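Local structure of D-glyceraldehyde dehydrogenase (NADP(+)) (Thermoplasma acidophilum, 5IZD) at residues 137-149 against 212-225. The protein oxidises D-glyceraldehyde to (R)-glycerate with NADP(+) as the hydride acceptor, a step of the non-phosphorylated Entner-Doudoroff pathway. Residues are numbered along the deposited sequence; the frame is centred on the assembly and turned at random.
Sequences VPYGIVVALTPWN and IVEHKKVNLITMTG. With NAP (NADP nicotinamide-adenine-dinucleotide phosphate), chain I.
Where strand 141-145 begins to pair with strand 220-224, Asn219 continues the backbone pairing with its side chain. Its CB and CG each lie 3.3 Å from Tyr139 O, CG being anti to its own carbonyl carbon (chi1 -59°), which brings the amide alongside the loop at Tyr139-Gly140. OD1 then receives the N-H of Ile141 on a lone pair, in the carbonyl plane, at 3.0 Å and nearly straight (170°). At the tip, ND2 lies 4.0 Å from Tyr139 O. The backbone answers in reverse: Ile141 O takes two donors, Asn219 N and, by a longer and more bent bond, Leu220 N. With an alanine in place of Asn219, the N-H of Ile141 would probably lose its side-chain acceptor, leaving the loop before the strand less firmly tied. Gly140 passes close to OD1, where a CB would clash.

From Val142, opposite Leu220, the main chains pair as parallel strands: Val143 N to Leu220 O, Thr222 N to Val143 O, Leu145 N to Thr222 O and Thr224 N to Leu145 O. Leu220 sends CD1 over one face of the Tyr139 ring, a CH-pi contact 4.0 Å from the centroid, while CD2 lies against Val142. On the other face of the sheet Val143 divides its methyls: CG1 meets Ile212 CG2 at 3.6 Å and CG2 meets Val218 CG2. Further along, Leu145 CD1 touches Val213 CG1 and the NADP adenine. Thr146 O accepts a hydrogen bond from the ribose hydroxyl O3B of NADP. Parallel strands whose C-terminal ends receive the dinucleotide are the hallmark of the Rossmann-like cofactor domain of aldehyde dehydrogenases.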
loop_
_atom_site.group_PDB
_atom_site.type_symbol
_atom_site.label_atom_id
_atom_site.label_comp_id
_atom_site.label_asym_id
_atom_site.label_seq_id
_atom_site.Cartn_x
_atom_site.Cartn_y
_atom_site.Cartn_z
ATOM N N VAL A 137 8.387 9.897 9.311
ATOM C CA VAL A 137 9.340 10.241 10.364
ATOM C C VAL A 137 8.618 10.199 11.738
ATOM O O VAL A 137 7.418 10.399 11.800
ATOM C CB VAL A 137 9.947 11.634 10.170
ATOM C CG1 VAL A 137 10.756 11.699 8.910
ATOM C CG2 VAL A 137 8.895 12.724 10.161
ATOM N N PRO A 138 9.365 10.026 12.817
ATOM C CA PRO A 138 8.658 10.040 14.115
ATOM C C PRO A 138 8.017 11.411 14.420
ATOM O O PRO A 138 8.459 12.431 13.891
ATOM C CB PRO A 138 9.758 9.666 15.142
ATOM C CG PRO A 138 11.032 9.611 14.405
ATOM C CD PRO A 138 10.792 9.705 12.937
ATOM N N TYR A 139 6.950 11.410 15.199
ATOM C CA TYR A 139 6.358 12.661 15.759
ATOM C C TYR A 139 7.290 13.320 16.732
ATOM O O TYR A 139 7.251 14.531 16.894
ATOM C CB TYR A 139 5.015 12.430 16.482
ATOM C CG TYR A 139 3.857 12.297 15.562
ATOM C CD1 TYR A 139 3.595 11.108 14.933
ATOM C CD2 TYR A 139 3.030 13.376 15.308
ATOM C CE1 TYR A 139 2.540 10.992 14.057
ATOM C CE2 TYR A 139 1.948 13.286 14.422
ATOM C CZ TYR A 139 1.732 12.101 13.776
ATOM O OH TYR A 139 0.682 11.949 12.935
ATOM N N GLY A 140 8.101 12.545 17.432
ATOM C CA GLY A 140 8.960 13.137 18.466
ATOM C C GLY A 140 8.705 12.552 19.821
ATOM O O GLY A 140 9.021 11.407 19.989
ATOM N N ILE A 141 8.115 13.317 20.747
ATOM C CA ILE A 141 7.804 12.841 22.089
ATOM C C ILE A 141 6.389 12.324 22.283
ATOM O O ILE A 141 5.426 13.083 22.135
ATOM C CB ILE A 141 8.056 13.920 23.168
ATOM C CG1 ILE A 141 9.487 14.426 23.011
ATOM C CG2 ILE A 141 7.807 13.322 24.553
ATOM C CD1 ILE A 141 9.767 15.710 23.763
ATOM N N VAL A 142 6.296 11.033 22.574
ATOM C CA VAL A 142 5.038 10.313 22.779
ATOM C C VAL A 142 4.784 10.215 24.311
ATOM O O VAL A 142 5.683 9.807 25.051
ATOM C CB VAL A 142 5.136 8.877 22.168
ATOM C CG1 VAL A 142 3.977 7.999 22.580
ATOM C CG2 VAL A 142 5.272 8.922 20.662
ATOM N N VAL A 143 3.587 10.599 24.738
ATOM C CA VAL A 143 3.100 10.364 26.058
ATOM C C VAL A 143 2.116 9.199 25.964
ATOM O O VAL A 143 1.157 9.177 25.084
ATOM C CB VAL A 143 2.418 11.607 26.657
ATOM C CG1 VAL A 143 1.683 11.240 27.935
ATOM C CG2 VAL A 143 3.426 12.710 26.926
ATOM N N ALA A 144 2.389 8.201 26.788
ATOM C CA ALA A 144 1.608 6.974 26.836
ATOM C C ALA A 144 0.911 6.859 28.180
ATOM O O ALA A 144 1.571 6.910 29.229
ATOM C CB ALA A 144 2.475 5.767 26.605
ATOM N N LEU A 145 -0.433 6.805 28.136
ATOM C CA LEU A 145 -1.271 6.811 29.319
ATOM C C LEU A 145 -2.029 5.498 29.303
ATOM O O LEU A 145 -2.892 5.278 28.418
ATOM C CB LEU A 145 -2.236 7.999 29.341
ATOM C CG LEU A 145 -1.597 9.370 29.342
ATOM C CD1 LEU A 145 -2.647 10.403 28.958
ATOM C CD2 LEU A 145 -0.950 9.722 30.631
ATOM N N THR A 146 -1.710 4.608 30.243
ATOM C CA THR A 146 -2.254 3.239 30.207
ATOM C C THR A 146 -3.300 3.015 31.289
ATOM O O THR A 146 -3.238 3.640 32.387
ATOM C CB THR A 146 -1.160 2.129 30.227
ATOM O OG1 THR A 146 -0.274 2.311 31.318
ATOM C CG2 THR A 146 -0.369 2.210 28.954
ATOM N N PRO A 147 -4.295 2.155 30.980
ATOM C CA PRO A 147 -5.319 1.803 31.975
ATOM C C PRO A 147 -4.955 0.607 32.904
ATOM O O PRO A 147 -3.888 -0.008 32.776
ATOM C CB PRO A 147 -6.504 1.463 31.109
ATOM C CG PRO A 147 -5.873 0.792 29.948
ATOM C CD PRO A 147 -4.526 1.437 29.713
ATOM N N TRP A 148 -5.838 0.297 33.840
ATOM C CA TRP A 148 -5.561 -0.751 34.832
ATOM C C TRP A 148 -6.029 -2.126 34.359
ATOM O O TRP A 148 -5.586 -3.158 34.936
ATOM C CB TRP A 148 -6.226 -0.438 36.206
ATOM C CG TRP A 148 -7.673 -0.008 36.090
ATOM C CD1 TRP A 148 -8.133 1.264 36.045
ATOM C CD2 TRP A 148 -8.808 -0.856 35.917
ATOM N NE1 TRP A 148 -9.494 1.270 35.903
ATOM C CE2 TRP A 148 -9.928 -0.031 35.803
ATOM C CE3 TRP A 148 -8.985 -2.227 35.890
ATOM C CZ2 TRP A 148 -11.245 -0.549 35.630
ATOM C CZ3 TRP A 148 -10.275 -2.746 35.687
ATOM C CH2 TRP A 148 -11.391 -1.906 35.593
ATOM N N ASN A 149 -6.928 -2.175 33.380
ATOM C CA ASN A 149 -7.606 -3.417 33.091
ATOM C C ASN A 149 -6.725 -4.467 32.403
ATOM O O ASN A 149 -6.834 -5.653 32.729
ATOM C CB ASN A 149 -8.922 -3.153 32.391
ATOM C CG ASN A 149 -8.751 -2.619 30.945
ATOM O OD1 ASN A 149 -7.767 -1.942 30.609
ATOM N ND2 ASN A 149 -9.699 -2.971 30.083
ATOM N N ILE A 212 0.795 16.858 32.031
ATOM C CA ILE A 212 1.540 16.048 31.056
ATOM C C ILE A 212 0.964 16.259 29.650
ATOM O O ILE A 212 1.693 16.488 28.686
ATOM C CB ILE A 212 1.506 14.521 31.358
ATOM C CG1 ILE A 212 2.037 14.164 32.742
ATOM C CG2 ILE A 212 2.448 13.765 30.440
ATOM C CD1 ILE A 212 1.611 12.776 33.233
ATOM N N VAL A 213 -0.352 16.185 29.537
ATOM C CA VAL A 213 -0.960 16.224 28.211
ATOM C C VAL A 213 -0.871 17.582 27.531
ATOM O O VAL A 213 -0.687 17.617 26.333
ATOM C CB VAL A 213 -2.400 15.715 28.159
ATOM C CG1 VAL A 213 -2.503 14.306 28.757
ATOM C CG2 VAL A 213 -3.351 16.644 28.848
ATOM N N GLU A 214 -1.023 18.682 28.257
ATOM C CA GLU A 214 -0.941 20.006 27.592
ATOM C C GLU A 214 0.474 20.629 27.369
ATOM O O GLU A 214 0.576 21.683 26.785
ATOM C CB GLU A 214 -1.855 20.979 28.291
ATOM C CG GLU A 214 -1.417 21.326 29.680
ATOM C CD GLU A 214 -2.482 22.071 30.463
ATOM O OE1 GLU A 214 -2.112 22.564 31.555
ATOM O OE2 GLU A 214 -3.645 22.223 29.998
ATOM N N HIS A 215 1.532 19.952 27.810
ATOM C CA HIS A 215 2.916 20.434 27.804
ATOM C C HIS A 215 3.380 20.820 26.380
ATOM O O HIS A 215 3.181 20.043 25.457
ATOM C CB HIS A 215 3.818 19.314 28.360
ATOM C CG HIS A 215 5.174 19.766 28.784
ATOM N ND1 HIS A 215 6.176 20.023 27.883
ATOM C CD2 HIS A 215 5.720 19.953 30.010
ATOM C CE1 HIS A 215 7.272 20.389 28.524
ATOM N NE2 HIS A 215 7.028 20.337 29.818
ATOM N N LYS A 216 4.025 21.976 26.238
ATOM C CA LYS A 216 4.380 22.563 24.932
ATOM C C LYS A 216 5.199 21.621 24.030
ATOM O O LYS A 216 5.120 21.722 22.787
ATOM C CB LYS A 216 5.119 23.930 25.090
ATOM C CG LYS A 216 4.331 25.061 25.786
ATOM N N LYS A 217 5.969 20.719 24.641
ATOM C CA LYS A 217 6.879 19.800 23.927
ATOM C C LYS A 217 6.318 18.406 23.543
ATOM O O LYS A 217 7.005 17.624 22.902
ATOM C CB LYS A 217 8.162 19.595 24.767
ATOM C CG LYS A 217 8.881 20.899 25.164
ATOM C CD LYS A 217 10.132 20.613 25.973
ATOM C CE LYS A 217 10.974 21.870 26.144
ATOM N NZ LYS A 217 12.295 21.391 26.611
ATOM N N VAL A 218 5.105 18.087 23.974
ATOM C CA VAL A 218 4.500 16.792 23.682
ATOM C C VAL A 218 3.989 16.790 22.257
ATOM O O VAL A 218 3.314 17.720 21.840
ATOM C CB VAL A 218 3.397 16.472 24.726
ATOM C CG1 VAL A 218 2.556 15.283 24.333
ATOM C CG2 VAL A 218 4.055 16.160 26.033
ATOM N N ASN A 219 4.291 15.740 21.495
ATOM C CA ASN A 219 3.848 15.710 20.089
ATOM C C ASN A 219 2.701 14.743 19.781
ATOM O O ASN A 219 1.961 14.921 18.773
ATOM C CB ASN A 219 5.047 15.377 19.204
ATOM C CG ASN A 219 6.191 16.383 19.351
ATOM O OD1 ASN A 219 7.309 16.013 19.722
ATOM N ND2 ASN A 219 5.914 17.656 19.084
ATOM N N LEU A 220 2.574 13.708 20.624
ATOM C CA LEU A 220 1.607 12.635 20.406
ATOM C C LEU A 220 1.215 12.041 21.784
ATOM O O LEU A 220 2.050 11.931 22.719
ATOM C CB LEU A 220 2.164 11.576 19.458
ATOM C CG LEU A 220 1.253 10.406 19.032
ATOM C CD1 LEU A 220 1.755 9.793 17.751
ATOM C CD2 LEU A 220 1.289 9.316 20.144
ATOM N N ILE A 221 -0.078 11.820 21.935
ATOM C CA ILE A 221 -0.666 11.173 23.108
ATOM C C ILE A 221 -1.373 9.900 22.661
ATOM O O ILE A 221 -2.288 9.927 21.798
ATOM C CB ILE A 221 -1.620 12.113 23.861
ATOM C CG1 ILE A 221 -0.811 13.294 24.436
ATOM C CG2 ILE A 221 -2.233 11.410 25.084
ATOM C CD1 ILE A 221 -1.610 14.536 24.693
ATOM N N THR A 222 -0.928 8.789 23.228
ATOM C CA THR A 222 -1.532 7.500 23.054
ATOM C C THR A 222 -2.131 7.036 24.395
ATOM O O THR A 222 -1.415 6.978 25.407
ATOM C CB THR A 222 -0.568 6.476 22.427
ATOM O OG1 THR A 222 -1.284 5.258 22.192
ATOM C CG2 THR A 222 0.667 6.177 23.254
ATOM N N MET A 223 -3.438 6.785 24.423
ATOM C CA MET A 223 -4.171 6.624 25.702
ATOM C C MET A 223 -5.290 5.630 25.542
ATOM O O MET A 223 -5.937 5.570 24.474
ATOM C CB MET A 223 -4.741 7.958 26.209
ATOM C CG MET A 223 -5.683 7.856 27.383
ATOM S SD MET A 223 -7.422 7.651 26.963
ATOM C CE MET A 223 -8.276 7.841 28.534
ATOM N N THR A 224 -5.533 4.869 26.603
ATOM C CA THR A 224 -6.673 3.978 26.642
ATOM C C THR A 224 -7.290 4.138 28.028
ATOM O O THR A 224 -6.553 4.275 28.982
ATOM C CB THR A 224 -6.261 2.532 26.313
ATOM O OG1 THR A 224 -5.780 2.449 24.966
ATOM C CG2 THR A 224 -7.411 1.538 26.496
ATOM N N GLY A 225 -8.611 4.185 28.103
ATOM C CA GLY A 225 -9.366 4.341 29.352
ATOM C C GLY A 225 -10.795 4.794 29.174
ATOM O O GLY A 225 -11.452 4.461 28.144
HETATM P PA NAP I . -9.110 6.459 33.265
HETATM O O1A NAP I . -9.408 7.499 34.299
HETATM O O2A NAP I . -9.573 6.709 31.845
HETATM O O5B NAP I . -7.501 6.173 33.284
HETATM C C5B NAP I . -6.699 5.886 32.117
HETATM C C4B NAP I . -5.320 6.563 32.230
HETATM O O4B NAP I . -5.464 7.991 32.119
HETATM C C3B NAP I . -4.650 6.334 33.600
HETATM O O3B NAP I . -3.208 6.289 33.427
HETATM C C2B NAP I . -5.052 7.556 34.377
HETATM O O2B NAP I . -4.255 7.796 35.533
HETATM C C1B NAP I . -4.924 8.620 33.320
HETATM N N9A NAP I . -5.627 9.882 33.599
HETATM C C8A NAP I . -6.665 10.111 34.448
HETATM N N7A NAP I . -7.030 11.375 34.456
HETATM C C5A NAP I . -6.184 11.980 33.521
HETATM C C6A NAP I . -6.072 13.294 33.065
HETATM N N6A NAP I . -6.864 14.286 33.491
HETATM N N1A NAP I . -5.130 13.571 32.139
HETATM C C2A NAP I . -4.315 12.586 31.721
HETATM N N3A NAP I . -4.343 11.307 32.118
HETATM C C4A NAP I . -5.324 11.075 33.020
HETATM O O3 NAP I . -9.734 5.092 33.779
HETATM P PN NAP I . -10.548 4.752 35.126
HETATM O O1N NAP I . -9.652 4.938 36.337
HETATM O O2N NAP I . -11.117 3.358 35.030
HETATM O O5D NAP I . -11.694 5.795 35.161
HETATM P P2B NAP I . -4.905 7.480 37.026
HETATM O O1X NAP I . -3.842 7.919 38.045
HETATM O O2X NAP I . -5.127 6.046 37.133
HETATM O O3X NAP I . -6.151 8.277 37.213
#